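Local coordinates for protein xylan esterase 1 (Thermoanaerobacterium sp. 'JW/SL YS485', PDB 3FCY) that probably hydrolyses carboxylic esters, including the acetyl esters of xylan, as a calcium-binding alpha/beta hydrolase of carbohydrate esterase family 7, at residues R113-S118 against P207-G212; S119-W124 against A139-G144. All coordinates share one frame; numbering follows the deposited sequence.

Contact 1. Residues R113-S118 against P207-G212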
loop_
_atom_site.group_PDB
_atom_site.type_symbol
_atom_site.label_atom_id
_atom_site.label_comp_id
_atom_site.label_asym_id
_atom_site.label_seq_id
_atom_site.Cartn_x
_atom_site.Cartn_y
_atom_site.Cartn_z
ATOM N N ARG A 113 -21.933 12.981 25.444
ATOM C CA ARG A 113 -20.988 12.624 24.391
ATOM C C ARG A 113 -21.562 11.577 23.443
ATOM O O ARG A 113 -22.295 10.676 23.858
ATOM C CB ARG A 113 -19.685 12.081 24.995
ATOM C CG ARG A 113 -18.677 13.130 25.423
ATOM C CD ARG A 113 -17.425 12.447 25.972
ATOM N NE ARG A 113 -16.282 13.349 26.106
ATOM C CZ ARG A 113 -15.619 13.881 25.081
ATOM N NH1 ARG A 113 -15.983 13.605 23.833
ATOM N NH2 ARG A 113 -14.580 14.677 25.301
ATOM N N PHE A 114 -21.219 11.716 22.167
ATOM C CA PHE A 114 -21.648 10.788 21.126
ATOM C C PHE A 114 -20.373 10.250 20.480
ATOM O O PHE A 114 -19.400 10.986 20.309
ATOM C CB PHE A 114 -22.545 11.518 20.125
ATOM C CG PHE A 114 -23.828 12.022 20.737
ATOM C CD1 PHE A 114 -24.731 11.130 21.316
ATOM C CD2 PHE A 114 -24.120 13.384 20.761
ATOM C CE1 PHE A 114 -25.911 11.585 21.913
ATOM C CE2 PHE A 114 -25.301 13.855 21.357
ATOM C CZ PHE A 114 -26.196 12.953 21.934
ATOM N N HIS A 115 -20.376 8.970 20.123
ATOM C CA HIS A 115 -19.178 8.337 19.582
ATOM C C HIS A 115 -19.062 8.175 18.073
ATOM O O HIS A 115 -20.018 8.391 17.321
ATOM C CB HIS A 115 -18.998 6.969 20.243
ATOM C CG HIS A 115 -20.060 5.979 19.871
ATOM N ND1 HIS A 115 -20.142 5.414 18.616
ATOM C CD2 HIS A 115 -21.099 5.475 20.580
ATOM C CE1 HIS A 115 -21.187 4.605 18.568
ATOM N NE2 HIS A 115 -21.785 4.623 19.746
ATOM N N GLY A 116 -17.863 7.774 17.656
ATOM C CA GLY A 116 -17.563 7.565 16.254
ATOM C C GLY A 116 -18.250 6.352 15.650
ATOM O O GLY A 116 -18.748 5.475 16.356
ATOM N N TYR A 117 -18.263 6.317 14.322
ATOM C CA TYR A 117 -18.887 5.249 13.550
ATOM C C TYR A 117 -18.300 3.868 13.872
ATOM O O TYR A 117 -17.102 3.647 13.712
ATOM C CB TYR A 117 -18.709 5.573 12.064
ATOM C CG TYR A 117 -19.693 4.920 11.123
ATOM C CD1 TYR A 117 -20.941 4.488 11.566
ATOM C CD2 TYR A 117 -19.399 4.802 9.762
ATOM C CE1 TYR A 117 -21.877 3.954 10.675
ATOM C CE2 TYR A 117 -20.324 4.278 8.866
ATOM C CZ TYR A 117 -21.559 3.855 9.324
ATOM O OH TYR A 117 -22.472 3.333 8.433
ATOM N N SER A 118 -19.162 2.958 14.327
ATOM C CA SER A 118 -18.806 1.580 14.678
ATOM C C SER A 118 -18.197 1.432 16.073
ATOM O O SER A 118 -17.916 0.318 16.521
ATOM C CB SER A 118 -17.846 0.972 13.636
ATOM O OG SER A 118 -16.496 1.307 13.909
ATOM N N PRO A 207 -16.814 13.424 18.048
ATOM C CA PRO A 207 -15.994 13.508 16.836
ATOM C C PRO A 207 -16.577 12.641 15.713
ATOM O O PRO A 207 -17.172 11.597 15.975
ATOM C CB PRO A 207 -14.647 12.991 17.317
ATOM C CG PRO A 207 -15.076 11.829 18.204
ATOM C CD PRO A 207 -16.293 12.386 18.962
ATOM N N SER A 208 -16.399 13.073 14.466
ATOM C CA SER A 208 -16.892 12.329 13.307
ATOM C C SER A 208 -18.388 12.028 13.435
ATOM O O SER A 208 -19.195 12.958 13.483
ATOM C CB SER A 208 -16.095 11.027 13.150
ATOM O OG SER A 208 -16.246 10.504 11.841
ATOM N N GLN A 209 -18.769 10.747 13.477
ATOM C CA GLN A 209 -20.190 10.406 13.622
ATOM C C GLN A 209 -20.748 11.115 14.855
ATOM O O GLN A 209 -21.863 11.629 14.833
ATOM C CB GLN A 209 -20.407 8.897 13.790
ATOM C CG GLN A 209 -21.888 8.526 14.009
ATOM C CD GLN A 209 -22.112 7.056 14.344
ATOM O OE1 GLN A 209 -21.672 6.566 15.386
ATOM N NE2 GLN A 209 -22.799 6.349 13.458
ATOM N N GLY A 210 -19.955 11.134 15.925
ATOM C CA GLY A 210 -20.368 11.783 17.158
ATOM C C GLY A 210 -20.548 13.277 16.969
ATOM O O GLY A 210 -21.337 13.915 17.671
ATOM N N GLY A 211 -19.802 13.840 16.023
ATOM C CA GLY A 211 -19.910 15.259 15.739
ATOM C C GLY A 211 -21.177 15.519 14.945
ATOM O O GLY A 211 -21.803 16.573 15.076
ATOM N N GLY A 212 -21.551 14.550 14.112
ATOM C CA GLY A 212 -22.756 14.684 13.319
ATOM C C GLY A 212 -23.967 14.533 14.221
ATOM O O GLY A 212 -24.963 15.243 14.075
#
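Gly210 and Phe114 bring the two backbones to 4.3 Å between their CA atoms, a closeness that the missing side chain at Gly210 permits. Gly210 CA directs a C-H toward Phe114 O at 3.4 Å, and the same CA touches Phe114 CB at 3.7 Å. Pro207 CD packs against Phe114 O as well. The Phe114 ring itself, with CG beside the backbone N (chi1 -64°), leads away from this meeting point and lies among Leu213, Ser214 and Cys217 of helix 209-220.

Further along, Gln209 packs by its aliphatic part. Its CB sits 3.4 Å from Tyr117 N and 3.6 Å from His115 O, while the extended chain runs alongside His115 and crosses the Tyr117 side chain at about a right angle. Strand 108-114 is the parallel neighbour of strand 202-207 in the central sheet, and Pro207 to Gly210 form the strained strand-to-helix turn of an alpha/beta-hydrolase nucleophile elbow, on which Ser208 is the predicted nucleophile. Ser208 OG is hydrogen-bonded to NE2 of His327, the predicted charge-relay histidine.

Within the loop, His115 ND1 donates to Gly116 O at 2.7 Å, with the acceptor in the imidazole plane and the N-H pointing at it almost directly (161°), which, with Val142 N bonded to NE2, fixes the rotation of the ring. Tyr117, a predicted substrate-binding residue, has its hydroxyl bonded to Glu252 and to His163 N, and its side chain also packs on Leu160 of the second subunit.

Contact 2. Residues S119-W124 against A139-G144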
loop_
_atom_site.group_PDB
_atom_site.type_symbol
_atom_site.label_atom_id
_atom_site.label_comp_id
_atom_site.label_asym_id
_atom_site.label_seq_id
_atom_site.Cartn_x
_atom_site.Cartn_y
_atom_site.Cartn_z
ATOM N N SER A 119 -18.003 2.550 16.767
ATOM C CA SER A 119 -17.422 2.504 18.105
ATOM C C SER A 119 -18.515 2.420 19.165
ATOM O O SER A 119 -19.604 1.914 18.905
ATOM C CB SER A 119 -16.562 3.747 18.347
ATOM O OG SER A 119 -15.841 3.632 19.562
ATOM N N ASN A 120 -18.213 2.909 20.364
ATOM C CA ASN A 120 -19.167 2.912 21.466
ATOM C C ASN A 120 -18.782 4.011 22.461
ATOM O O ASN A 120 -17.846 4.767 22.217
ATOM C CB ASN A 120 -19.202 1.543 22.166
ATOM C CG ASN A 120 -17.851 1.131 22.718
ATOM O OD1 ASN A 120 -17.118 1.948 23.272
ATOM N ND2 ASN A 120 -17.524 -0.150 22.589
ATOM N N SER A 121 -19.498 4.085 23.579
ATOM C CA SER A 121 -19.246 5.102 24.597
ATOM C C SER A 121 -17.844 5.065 25.212
ATOM O O SER A 121 -17.454 5.989 25.924
ATOM C CB SER A 121 -20.303 5.005 25.704
ATOM O OG SER A 121 -20.222 3.766 26.387
ATOM N N GLY A 122 -17.098 3.997 24.946
ATOM C CA GLY A 122 -15.741 3.889 25.460
ATOM C C GLY A 122 -15.581 3.524 26.926
ATOM O O GLY A 122 -16.431 2.851 27.511
ATOM N N ASP A 123 -14.467 3.962 27.511
ATOM C CA ASP A 123 -14.158 3.695 28.913
ATOM C C ASP A 123 -14.808 4.730 29.823
ATOM O O ASP A 123 -15.206 5.807 29.371
ATOM C CB ASP A 123 -12.639 3.712 29.124
ATOM C CG ASP A 123 -11.978 2.381 28.785
ATOM O OD1 ASP A 123 -12.351 1.755 27.774
ATOM O OD2 ASP A 123 -11.073 1.961 29.536
ATOM N N TRP A 124 -14.916 4.402 31.106
ATOM C CA TRP A 124 -15.509 5.319 32.076
ATOM C C TRP A 124 -14.552 6.435 32.478
ATOM O O TRP A 124 -14.919 7.608 32.486
ATOM C CB TRP A 124 -15.903 4.583 33.363
ATOM C CG TRP A 124 -17.023 3.621 33.212
ATOM C CD1 TRP A 124 -16.937 2.306 32.862
ATOM C CD2 TRP A 124 -18.414 3.908 33.366
ATOM N NE1 TRP A 124 -18.192 1.753 32.786
ATOM C CE2 TRP A 124 -19.118 2.717 33.089
ATOM C CE3 TRP A 124 -19.136 5.058 33.709
ATOM C CZ2 TRP A 124 -20.516 2.643 33.142
ATOM C CZ3 TRP A 124 -20.524 4.986 33.764
ATOM C CH2 TRP A 124 -21.198 3.785 33.481
ATOM N N ALA A 139 -22.760 9.347 28.057
ATOM C CA ALA A 139 -22.197 8.916 26.776
ATOM C C ALA A 139 -23.089 7.811 26.218
ATOM O O ALA A 139 -23.096 6.691 26.731
ATOM C CB ALA A 139 -20.775 8.404 26.969
ATOM N N MET A 140 -23.829 8.137 25.163
ATOM C CA MET A 140 -24.770 7.211 24.533
ATOM C C MET A 140 -24.150 6.257 23.518
ATOM O O MET A 140 -23.207 6.613 22.806
ATOM C CB MET A 140 -25.877 8.011 23.835
ATOM C CG MET A 140 -27.020 7.173 23.267
ATOM S SD MET A 140 -28.075 8.121 22.136
ATOM C CE MET A 140 -27.260 7.786 20.564
ATOM N N ASP A 141 -24.683 5.040 23.463
ATOM C CA ASP A 141 -24.226 4.049 22.494
ATOM C C ASP A 141 -25.222 4.106 21.346
ATOM O O ASP A 141 -26.435 4.157 21.575
ATOM C CB ASP A 141 -24.224 2.633 23.079
ATOM C CG ASP A 141 -23.057 2.383 24.012
ATOM O OD1 ASP A 141 -22.012 3.055 23.858
ATOM O OD2 ASP A 141 -23.179 1.496 24.886
ATOM N N VAL A 142 -24.717 4.117 20.117
ATOM C CA VAL A 142 -25.583 4.152 18.946
ATOM C C VAL A 142 -26.160 2.755 18.726
ATOM O O VAL A 142 -25.479 1.755 18.955
ATOM C CB VAL A 142 -24.807 4.593 17.680
ATOM C CG1 VAL A 142 -25.682 4.430 16.440
ATOM C CG2 VAL A 142 -24.369 6.053 17.822
ATOM N N ARG A 143 -27.420 2.697 18.300
ATOM C CA ARG A 143 -28.086 1.424 18.037
ATOM C C ARG A 143 -27.262 0.520 17.128
ATOM O O ARG A 143 -26.734 0.965 16.115
ATOM C CB ARG A 143 -29.438 1.654 17.356
ATOM C CG ARG A 143 -30.432 2.466 18.154
ATOM C CD ARG A 143 -31.745 2.601 17.397
ATOM N NE ARG A 143 -32.718 3.364 18.167
ATOM C CZ ARG A 143 -34.035 3.270 18.024
ATOM N NH1 ARG A 143 -34.551 2.437 17.126
ATOM N NH2 ARG A 143 -34.835 4.001 18.789
ATOM N N GLY A 144 -27.166 -0.749 17.502
ATOM C CA GLY A 144 -26.456 -1.732 16.700
ATOM C C GLY A 144 -25.001 -1.522 16.319
ATOM O O GLY A 144 -24.524 -2.165 15.379
HETATM O O HOH W 1 -22.703 1.658 19.995
HETATM O O HOH W 2 -20.959 0.869 26.154
#
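Asp141 OD2, on the carboxylate that faces Ser121, is gripped by three partners: water 2, which donates to it at 2.6 Å, His96 ND1 and Gln148 N. The other oxygen, OD1, accepts directly from Ser121 N at 2.7 Å; the donor approaches nearly along the C-O bond, and the N-H is bent to 149°. Water 2 also bonds Ser121 OG at 3.0 Å, so the carboxylate and the serine are joined both directly and through solvent. Asp141 has CG beside its backbone N (chi1 -76°), which carries the acid across to the loop. So many polar partners would be expected to favour its charged form, and Lys98 NZ, bonded to Ser121 OG, adds a positive charge nearby.

The loop after strand 108-114 here passes over the end of strand 136-140, running against its direction, with Asn120 opposite Asp141 and Ser121 opposite Ala139. An Asx turn bends it: Asn120 OD1 accepts from Gly122 N at 2.6 Å, and the amide is held at its other end by Gly146 O through ND2. Gly122 takes a positive phi (77°), which favours glycine.

Carbon contacts add to this: Ser121 CB lies 3.7 Å from Ala139 CB and 3.4 Å from Ala139 O, while Asn120 CB rests 3.6 Å from Asp141 OD1. Beyond the bend the loop joins the assembly: both carboxylate oxygens of Asp123 accept backbone N-H groups of the third subunit, from Gly332 and Asp335.

Contact 2 is nested in the loop closed by contact 1. Their centres are about 9 Å apart, and one segment of each lies on a strand of a neighbouring parallel pair, 108-114 and 136-140. His115 couples them: its NE2 probably accepts from Val142 N at 3.0 Å, and its CB packs 3.2 Å from Asn120 O. A second probable bond, Arg113 O to Met140 N at 3.2 Å, joins the strands themselves. Contact 1 holds the predicted catalytic serine; Tyr117 N and Gln209 N, 4.5 Å apart, are placed consistently with the oxyanion hole of family 7 esterases. Contact 2 lies farther from the predicted substrate-binding tyrosine, the Asn120 side chain about 11 Å from that of Tyr117.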